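PDB 3I57: mucus binding protein from Lactobacillus reuteri, which probably binds mucus at the bacterial cell surface as a wall-anchored adhesin, one of whose type 2 repeats, the piece described here, also binds immunoglobulins. Local coordinates for residues M1-T13 and N61-H75. Residues are numbered along the deposited sequence; the frame is centred on the assembly and turned at random.
Sequences MQKVHVQYIDGET and NDDTNDQFYTVIFKH. With CA (calcium ion), chain C.
D10 and H75 meet at one end of the parallel pair formed by strands 2-10 and 67-75. CG of D10 stands anti to the backbone N (chi1 176°), which brings OD2 to the edge of the imidazole; H75 NE2 donates to it on the syn side at 2.6 Å. D10 OD1 accepts from the backbone N of E12, in an Asx turn, and from that of T13. One face of the H75 ring lies against E12 OE1, while E12 OE2 takes the backbone N-H of H75 at 2.8 Å; R77 forms a salt bridge with OE1. With an alanine at D10, H75 NE2 and Y46 OH would probably lose their shared partner OD2, and the turn at E12 its OD1 acceptor.

Between the ends, backbone bonds run from Q67 N to K3 O through G11 N to F73 O. On the face of Y8 and V71, V71 CG2 sits off-centre over the Y8 ring, 4.3 Å from its centroid, and F73 CE2 reaches the edge of that ring; I38 of helix 35-43 packs on V71 and F73. On the face of H5 and F68, H5 CD2 lies 3.3 Å from F68 CE1, over the phenyl ring. H5 NE2 gives D66 OD2 an almost straight bond (2.7 Å, 172°) from above the carboxylate plane.

At the far end, Q2 NE2 donates to D63 OD1, and Q2 OE1 binds calcium at 2.5 Å. D62 O, N65 O, two waters and D60 complete the site, which ties the first strand of the beta-grasp, ubiquitin-like domain to the loop entering its parallel neighbour.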
ATOM      1  N   MET A   1     -21.376 -10.123  44.294  1.00 13.69           N
ATOM      2  CA  MET A   1     -20.296  -9.340  43.642  1.00 12.59           C
ATOM      3  C   MET A   1     -20.848  -8.846  42.290  1.00 12.23           C
ATOM      4  O   MET A   1     -21.757  -9.463  41.728  1.00 12.45           O
ATOM      5  CB  MET A   1     -19.076 -10.246  43.441  1.00 13.37           C
ATOM      6  CG  MET A   1     -17.745  -9.527  43.567  1.00 15.78           C
ATOM      7  SD  MET A   1     -17.503  -8.845  45.238  1.00 16.55           S
ATOM      8  CE  MET A   1     -17.147 -10.274  46.189  1.00 17.36           C
ATOM      9  N   GLN A   2     -20.318  -7.739  41.774  1.00 10.23           N
ATOM     10  CA  GLN A   2     -20.727  -7.221  40.462  1.00  9.43           C
ATOM     11  C   GLN A   2     -19.578  -7.461  39.478  1.00  8.87           C
ATOM     12  O   GLN A   2     -18.428  -7.586  39.893  1.00  8.36           O
ATOM     13  CB  GLN A   2     -20.995  -5.729  40.558  1.00  8.80           C
ATOM     14  CG  GLN A   2     -22.082  -5.366  41.580  1.00 10.24           C
ATOM     15  CD  GLN A   2     -23.374  -6.105  41.297  1.00 13.13           C
ATOM     16  OE1 GLN A   2     -23.636  -6.496  40.147  1.00 10.84           O
ATOM     17  NE2 GLN A   2     -24.197  -6.305  42.339  1.00 14.74           N
ATOM     18  N   LYS A   3     -19.889  -7.492  38.189  1.00  8.64           N
ATOM     19  CA  LYS A   3     -18.857  -7.762  37.184  1.00  9.14           C
ATOM     20  C   LYS A   3     -18.863  -6.695  36.133  1.00  8.65           C
ATOM     21  O   LYS A   3     -19.916  -6.197  35.739  1.00  9.75           O
ATOM     22  CB  LYS A   3     -19.083  -9.118  36.495  1.00  9.63           C
ATOM     23  CG  LYS A   3     -18.908 -10.327  37.386  1.00 12.05           C
ATOM     24  CD  LYS A   3     -19.241 -11.616  36.595  1.00 17.79           C
ATOM     25  CE  LYS A   3     -18.379 -12.787  37.070  1.00 21.74           C
ATOM     26  NZ  LYS A   3     -16.900 -12.506  36.985  1.00 18.91           N
ATOM     27  N   VAL A   4     -17.668  -6.371  35.661  1.00  8.34           N
ATOM     28  CA  VAL A   4     -17.483  -5.349  34.667  1.00  8.55           C
ATOM     29  C   VAL A   4     -16.595  -5.963  33.576  1.00  8.06           C
ATOM     30  O   VAL A   4     -15.695  -6.756  33.883  1.00  8.13           O
ATOM     31  CB  VAL A   4     -16.751  -4.118  35.267  1.00  8.27           C
ATOM     32  CG1 VAL A   4     -16.326  -3.181  34.144  1.00  9.30           C
ATOM     33  CG2 VAL A   4     -17.646  -3.395  36.217  1.00  9.78           C
ATOM     34  N   HIS A   5     -16.840  -5.602  32.326  1.00  7.73           N
ATOM     35  CA  HIS A   5     -16.033  -6.138  31.229  1.00  7.52           C
ATOM     36  C   HIS A   5     -15.602  -4.981  30.368  1.00  7.47           C
ATOM     37  O   HIS A   5     -16.431  -4.250  29.868  1.00  7.43           O
ATOM     38  CB  HIS A   5     -16.889  -7.107  30.382  1.00  7.10           C
ATOM     39  CG  HIS A   5     -17.634  -8.106  31.203  1.00  5.77           C
ATOM     40  ND1 HIS A   5     -17.016  -9.204  31.772  1.00  8.95           N
ATOM     41  CD2 HIS A   5     -18.929  -8.161  31.580  1.00  5.79           C
ATOM     42  CE1 HIS A   5     -17.909  -9.900  32.455  1.00  8.69           C
ATOM     43  NE2 HIS A   5     -19.080  -9.291  32.353  1.00  7.81           N
ATOM     44  N   VAL A   6     -14.305  -4.825  30.160  1.00  7.88           N
ATOM     45  CA  VAL A   6     -13.845  -3.722  29.326  1.00  7.06           C
ATOM     46  C   VAL A   6     -13.325  -4.303  28.033  1.00  6.57           C
ATOM     47  O   VAL A   6     -12.424  -5.129  28.041  1.00  6.55           O
ATOM     48  CB  VAL A   6     -12.723  -2.935  30.010  1.00  7.00           C
ATOM     49  CG1 VAL A   6     -12.294  -1.778  29.118  1.00  5.88           C
ATOM     50  CG2 VAL A   6     -13.186  -2.445  31.374  1.00  5.34           C
ATOM     51  N   GLN A   7     -13.906  -3.876  26.916  1.00  5.70           N
ATOM     52  CA  GLN A   7     -13.659  -4.572  25.651  1.00  5.68           C
ATOM     53  C   GLN A   7     -12.870  -3.666  24.730  1.00  4.84           C
ATOM     54  O   GLN A   7     -13.318  -2.581  24.404  1.00  6.37           O
ATOM     55  CB  GLN A   7     -14.997  -4.983  25.002  1.00  4.85           C
ATOM     56  CG  GLN A   7     -15.767  -5.976  25.911  1.00  4.00           C
ATOM     57  CD  GLN A   7     -17.227  -6.119  25.532  1.00  7.34           C
ATOM     58  OE1 GLN A   7     -17.776  -7.240  25.423  1.00 11.79           O
ATOM     59  NE2 GLN A   7     -17.870  -5.005  25.331  1.00  7.01           N
ATOM     60  N   TYR A   8     -11.707  -4.134  24.315  1.00  5.43           N
ATOM     61  CA  TYR A   8     -10.843  -3.388  23.392  1.00  4.98           C
ATOM     62  C   TYR A   8     -11.158  -3.810  21.946  1.00  4.89           C
ATOM     63  O   TYR A   8     -11.067  -4.995  21.607  1.00  6.30           O
ATOM     64  CB  TYR A   8      -9.370  -3.614  23.759  1.00  4.03           C
ATOM     65  CG  TYR A   8      -9.024  -2.956  25.056  1.00  5.10           C
ATOM     66  CD1 TYR A   8      -9.313  -3.593  26.259  1.00  5.68           C
ATOM     67  CD2 TYR A   8      -8.507  -1.666  25.101  1.00  6.77           C
ATOM     68  CE1 TYR A   8      -9.058  -2.998  27.462  1.00  4.85           C
ATOM     69  CE2 TYR A   8      -8.234  -1.043  26.322  1.00  6.68           C
ATOM     70  CZ  TYR A   8      -8.528  -1.726  27.502  1.00  7.72           C
ATOM     71  OH  TYR A   8      -8.270  -1.158  28.725  1.00  8.04           O
ATOM     72  N   ILE A   9     -11.554  -2.848  21.117  1.00  5.42           N
ATOM     73  CA  ILE A   9     -12.159  -3.154  19.814  1.00  6.46           C
ATOM     74  C   ILE A   9     -11.424  -2.498  18.647  1.00  6.03           C
ATOM     75  O   ILE A   9     -11.081  -1.326  18.742  1.00  5.92           O
ATOM     76  CB  ILE A   9     -13.606  -2.617  19.751  1.00  6.19           C
ATOM     77  CG1 ILE A   9     -14.477  -3.220  20.867  1.00  7.13           C
ATOM     78  CG2 ILE A   9     -14.244  -2.930  18.384  1.00  7.68           C
ATOM     79  CD1 ILE A   9     -14.343  -4.675  20.937  1.00  9.56           C
ATOM     80  N   ASP A  10     -11.220  -3.238  17.550  1.00  6.54           N
ATOM     81  CA  ASP A  10     -10.787  -2.615  16.274  1.00  7.43           C
ATOM     82  C   ASP A  10     -12.055  -2.207  15.544  1.00  7.97           C
ATOM     83  O   ASP A  10     -12.825  -3.059  15.057  1.00  8.02           O
ATOM     84  CB  ASP A  10      -9.973  -3.579  15.409  1.00  7.80           C
ATOM     85  CG  ASP A  10      -9.593  -2.991  14.045  1.00  8.71           C
ATOM     86  OD1 ASP A  10     -10.234  -2.039  13.586  1.00 13.62           O
ATOM     87  OD2 ASP A  10      -8.634  -3.493  13.437  1.00  9.87           O
ATOM     88  N   GLY A  11     -12.306  -0.903  15.531  1.00  8.13           N
ATOM     89  CA  GLY A  11     -13.535  -0.375  14.954  1.00  8.96           C
ATOM     90  C   GLY A  11     -13.517  -0.296  13.443  1.00 10.17           C
ATOM     91  O   GLY A  11     -14.533   0.063  12.831  1.00  9.77           O
ATOM     92  N   GLU A  12     -12.391  -0.644  12.825  1.00  9.04           N
ATOM     93  CA  GLU A  12     -12.361  -0.687  11.367  1.00 10.86           C
ATOM     94  C   GLU A  12     -12.776  -2.044  10.879  1.00 10.98           C
ATOM     95  O   GLU A  12     -13.368  -2.152   9.812  1.00 12.06           O
ATOM     96  CB  GLU A  12     -10.970  -0.361  10.797  1.00  9.67           C
ATOM     97  CG  GLU A  12     -10.518   1.045  11.117  1.00 12.27           C
ATOM     98  CD  GLU A  12      -9.373   1.525  10.235  1.00 12.53           C
ATOM     99  OE1 GLU A  12      -9.017   0.862   9.226  1.00 12.88           O
ATOM    100  OE2 GLU A  12      -8.834   2.582  10.569  1.00 11.24           O
ATOM    101  N   THR A  13     -12.434  -3.083  11.644  1.00 10.45           N
ATOM    102  CA  THR A  13     -12.705  -4.453  11.245  1.00  9.44           C
ATOM    103  C   THR A  13     -13.813  -5.067  12.098  1.00  9.21           C
ATOM    104  O   THR A  13     -14.180  -6.224  11.877  1.00  9.24           O
ATOM    105  CB  THR A  13     -11.441  -5.342  11.341  1.00 10.39           C
ATOM    106  OG1 THR A  13     -10.916  -5.319  12.682  1.00  9.28           O
ATOM    107  CG2 THR A  13     -10.378  -4.844  10.384  1.00 12.42           C
ATOM    108  N   ASN A  61     -25.757  -1.826  41.140  1.00 14.28           N
ATOM    109  CA  ASN A  61     -26.470  -2.586  42.151  1.00 16.82           C
ATOM    110  C   ASN A  61     -27.465  -3.494  41.444  1.00 18.25           C
ATOM    111  O   ASN A  61     -28.628  -3.584  41.848  1.00 18.69           O
ATOM    112  CB  ASN A  61     -27.207  -1.622  43.087  1.00 16.95           C
ATOM    113  CG  ASN A  61     -27.942  -2.341  44.223  1.00 19.69           C
ATOM    114  OD1 ASN A  61     -27.527  -3.406  44.662  1.00 22.81           O
ATOM    115  ND2 ASN A  61     -29.041  -1.741  44.706  1.00 24.15           N
ATOM    116  N   ASP A  62     -27.011  -4.123  40.360  1.00 19.01           N
ATOM    117  CA  ASP A  62     -27.862  -4.946  39.502  1.00 18.85           C
ATOM    118  C   ASP A  62     -27.189  -6.297  39.283  1.00 19.72           C
ATOM    119  O   ASP A  62     -26.268  -6.418  38.465  1.00 17.85           O
ATOM    120  CB  ASP A  62     -28.109  -4.223  38.171  1.00 19.38           C
ATOM    121  CG  ASP A  62     -28.984  -5.022  37.220  1.00 18.27           C
ATOM    122  OD1 ASP A  62     -29.193  -6.224  37.474  1.00 18.79           O
ATOM    123  OD2 ASP A  62     -29.444  -4.438  36.216  1.00 19.03           O
ATOM    124  N   ASP A  63     -27.632  -7.288  40.060  1.00 20.18           N
ATOM    125  CA  ASP A  63     -27.039  -8.626  40.080  1.00 21.07           C
ATOM    126  C   ASP A  63     -27.202  -9.342  38.764  1.00 21.41           C
ATOM    127  O   ASP A  63     -26.352 -10.139  38.384  1.00 22.27           O
ATOM    128  CB  ASP A  63     -27.713  -9.498  41.139  1.00 21.42           C
ATOM    129  CG  ASP A  63     -27.331  -9.129  42.529  1.00 23.55           C
ATOM    130  OD1 ASP A  63     -26.531  -8.190  42.682  1.00 25.37           O
ATOM    131  OD2 ASP A  63     -27.857  -9.769  43.477  1.00 27.15           O
ATOM    132  N   THR A  64     -28.312  -9.069  38.083  1.00 21.50           N
ATOM    133  CA  THR A  64     -28.708  -9.834  36.906  1.00 22.01           C
ATOM    134  C   THR A  64     -27.886  -9.458  35.668  1.00 20.62           C
ATOM    135  O   THR A  64     -27.641 -10.291  34.792  1.00 21.42           O
ATOM    136  CB  THR A  64     -30.210  -9.658  36.631  1.00 22.02           C
ATOM    137  OG1 THR A  64     -30.492  -9.897  35.245  1.00 25.17           O
ATOM    138  CG2 THR A  64     -30.638  -8.244  36.985  1.00 24.25           C
ATOM    139  N   ASN A  65     -27.444  -8.208  35.615  1.00 19.09           N
ATOM    140  CA  ASN A  65     -26.749  -7.690  34.447  1.00 17.44           C
ATOM    141  C   ASN A  65     -25.331  -7.197  34.768  1.00 15.94           C
ATOM    142  O   ASN A  65     -25.124  -6.488  35.772  1.00 14.48           O
ATOM    143  CB  ASN A  65     -27.562  -6.545  33.864  1.00 18.07           C
ATOM    144  CG  ASN A  65     -28.963  -6.979  33.451  1.00 19.25           C
ATOM    145  OD1 ASN A  65     -29.967  -6.463  33.964  1.00 22.93           O
ATOM    146  ND2 ASN A  65     -29.036  -7.943  32.542  1.00 20.35           N
ATOM    147  N   ASP A  66     -24.374  -7.560  33.911  1.00 13.76           N
ATOM    148  CA  ASP A  66     -23.008  -7.035  34.005  1.00 12.70           C
ATOM    149  C   ASP A  66     -22.881  -5.686  33.294  1.00 11.90           C
ATOM    150  O   ASP A  66     -23.741  -5.297  32.488  1.00 11.16           O
ATOM    151  CB  ASP A  66     -21.995  -8.021  33.389  1.00 12.71           C
ATOM    152  CG  ASP A  66     -21.906  -9.336  34.151  1.00 13.93           C
ATOM    153  OD1 ASP A  66     -22.455  -9.425  35.261  1.00 12.76           O
ATOM    154  OD2 ASP A  66     -21.275 -10.281  33.640  1.00 12.79           O
ATOM    155  N   GLN A  67     -21.784  -4.986  33.576  1.00 10.18           N
ATOM    156  CA  GLN A  67     -21.492  -3.712  32.942  1.00  8.94           C
ATOM    157  C   GLN A  67     -20.470  -3.948  31.842  1.00  8.42           C
ATOM    158  O   GLN A  67     -19.478  -4.610  32.084  1.00  9.30           O
ATOM    159  CB  GLN A  67     -20.934  -2.731  33.975  1.00  8.47           C
ATOM    160  CG  GLN A  67     -22.015  -2.226  34.953  1.00  9.85           C
ATOM    161  CD  GLN A  67     -21.431  -1.613  36.212  1.00 11.44           C
ATOM    162  OE1 GLN A  67     -21.022  -0.437  36.233  1.00 13.68           O
ATOM    163  NE2 GLN A  67     -21.392  -2.395  37.259  1.00 10.16           N
ATOM    164  N   PHE A  68     -20.731  -3.436  30.643  1.00  6.68           N
ATOM    165  CA  PHE A  68     -19.776  -3.533  29.538  1.00  7.03           C
ATOM    166  C   PHE A  68     -19.338  -2.159  29.080  1.00  6.83           C
ATOM    167  O   PHE A  68     -20.184  -1.269  28.915  1.00  7.74           O
ATOM    168  CB  PHE A  68     -20.426  -4.277  28.349  1.00  6.99           C
ATOM    169  CG  PHE A  68     -20.820  -5.707  28.673  1.00  7.59           C
ATOM    170  CD1 PHE A  68     -20.020  -6.762  28.281  1.00  7.76           C
ATOM    171  CD2 PHE A  68     -21.988  -5.989  29.376  1.00  8.94           C
ATOM    172  CE1 PHE A  68     -20.383  -8.109  28.569  1.00  8.23           C
ATOM    173  CE2 PHE A  68     -22.357  -7.316  29.683  1.00 10.24           C
ATOM    174  CZ  PHE A  68     -21.568  -8.367  29.287  1.00 11.18           C
ATOM    175  N   TYR A  69     -18.038  -1.978  28.831  1.00  5.87           N
ATOM    176  CA  TYR A  69     -17.561  -0.716  28.277  1.00  5.83           C
ATOM    177  C   TYR A  69     -16.566  -1.005  27.183  1.00  6.22           C
ATOM    178  O   TYR A  69     -15.627  -1.781  27.402  1.00  5.33           O
ATOM    179  CB  TYR A  69     -16.857   0.102  29.357  1.00  5.51           C
ATOM    180  CG  TYR A  69     -17.742   0.326  30.532  1.00  7.02           C
ATOM    181  CD1 TYR A  69     -18.747   1.293  30.492  1.00  9.12           C
ATOM    182  CD2 TYR A  69     -17.633  -0.473  31.671  1.00  8.84           C
ATOM    183  CE1 TYR A  69     -19.586   1.482  31.562  1.00  9.49           C
ATOM    184  CE2 TYR A  69     -18.464  -0.269  32.754  1.00 10.61           C
ATOM    185  CZ  TYR A  69     -19.437   0.699  32.691  1.00 11.94           C
ATOM    186  OH  TYR A  69     -20.266   0.900  33.775  1.00 12.54           O
ATOM    187  N   THR A  70     -16.754  -0.375  26.031  1.00  7.09           N
ATOM    188  CA  THR A  70     -15.831  -0.569  24.901  1.00  7.01           C
ATOM    189  C   THR A  70     -14.756   0.528  24.807  1.00  7.31           C
ATOM    190  O   THR A  70     -14.954   1.687  25.223  1.00  7.15           O
ATOM    191  CB  THR A  70     -16.594  -0.672  23.562  1.00  7.54           C
ATOM    192  OG1 THR A  70     -17.375   0.510  23.370  1.00  7.12           O
ATOM    193  CG2 THR A  70     -17.533  -1.899  23.543  1.00  7.25           C
ATOM    194  N   VAL A  71     -13.577   0.135  24.316  1.00  6.47           N
ATOM    195  CA  VAL A  71     -12.527   1.075  24.002  1.00  6.53           C
ATOM    196  C   VAL A  71     -12.242   0.820  22.534  1.00  6.68           C
ATOM    197  O   VAL A  71     -11.783  -0.261  22.157  1.00  5.74           O
ATOM    198  CB  VAL A  71     -11.220   0.837  24.843  1.00  6.60           C
ATOM    199  CG1 VAL A  71     -10.162   1.861  24.468  1.00  7.74           C
ATOM    200  CG2 VAL A  71     -11.506   0.981  26.339  1.00  7.15           C
ATOM    201  N   ILE A  72     -12.539   1.799  21.701  1.00  6.02           N
ATOM    202  CA  ILE A  72     -12.605   1.526  20.277  1.00  6.19           C
ATOM    203  C   ILE A  72     -11.430   2.228  19.616  1.00  6.07           C
ATOM    204  O   ILE A  72     -11.162   3.392  19.900  1.00  6.50           O
ATOM    205  CB  ILE A  72     -13.948   2.019  19.650  1.00  6.22           C
ATOM    206  CG1 ILE A  72     -15.139   1.250  20.230  1.00  7.57           C
ATOM    207  CG2 ILE A  72     -13.959   1.810  18.112  1.00  4.73           C
ATOM    208  CD1 ILE A  72     -16.515   1.845  19.877  1.00 11.76           C
ATOM    209  N   PHE A  73     -10.735   1.505  18.743  1.00  5.97           N
ATOM    210  CA  PHE A  73      -9.614   2.071  18.011  1.00  6.42           C
ATOM    211  C   PHE A  73      -9.842   2.087  16.510  1.00  7.26           C
ATOM    212  O   PHE A  73     -10.598   1.278  15.977  1.00  7.74           O
ATOM    213  CB  PHE A  73      -8.366   1.217  18.239  1.00  6.29           C
ATOM    214  CG  PHE A  73      -7.966   1.103  19.674  1.00  5.07           C
ATOM    215  CD1 PHE A  73      -7.008   1.942  20.198  1.00  5.25           C
ATOM    216  CD2 PHE A  73      -8.556   0.165  20.493  1.00  7.22           C
ATOM    217  CE1 PHE A  73      -6.626   1.834  21.543  1.00  6.39           C
ATOM    218  CE2 PHE A  73      -8.192   0.059  21.852  1.00  6.07           C
ATOM    219  CZ  PHE A  73      -7.234   0.898  22.358  1.00  9.20           C
ATOM    220  N   LYS A  74      -9.137   2.982  15.823  1.00  7.72           N
ATOM    221  CA  LYS A  74      -8.984   2.864  14.380  1.00  7.95           C
ATOM    222  C   LYS A  74      -7.527   2.527  14.076  1.00  7.91           C
ATOM    223  O   LYS A  74      -6.699   2.409  14.991  1.00  7.65           O
ATOM    224  CB  LYS A  74      -9.416   4.165  13.678  1.00  7.52           C
ATOM    225  CG  LYS A  74     -10.855   4.532  13.905  1.00 13.15           C
ATOM    226  CD  LYS A  74     -11.172   5.881  13.210  1.00 18.99           C
ATOM    227  CE  LYS A  74     -12.667   6.053  12.959  1.00 20.82           C
ATOM    228  NZ  LYS A  74     -13.219   4.834  12.305  1.00 25.68           N
ATOM    229  N   HIS A  75      -7.194   2.380  12.798  1.00  6.76           N
ATOM    230  CA  HIS A  75      -5.789   2.079  12.458  1.00  6.63           C
ATOM    231  C   HIS A  75      -5.051   3.404  12.239  1.00  7.27           C
ATOM    232  O   HIS A  75      -5.528   4.239  11.465  1.00  6.96           O
ATOM    233  CB  HIS A  75      -5.719   1.275  11.161  1.00  6.43           C
ATOM    234  CG  HIS A  75      -6.334  -0.085  11.239  1.00  8.40           C
ATOM    235  ND1 HIS A  75      -6.099  -1.060  10.289  1.00  8.07           N
ATOM    236  CD2 HIS A  75      -7.153  -0.645  12.164  1.00  9.81           C
ATOM    237  CE1 HIS A  75      -6.765  -2.154  10.618  1.00  8.03           C
ATOM    238  NE2 HIS A  75      -7.416  -1.925  11.748  1.00  8.74           N
TER
HETATM  239 CA    CA C 186     -24.182  -5.871  37.833  1.00 11.91          CA
HETATM  240  O   HOH W   1     -23.334  -9.741  39.337  1.00 15.04           O
HETATM  241  O   HOH W   2     -22.932  -8.023  37.591  1.00 10.94           O
HETATM  242  O   HOH W   3     -22.073  -5.042  37.126  1.00 11.05           O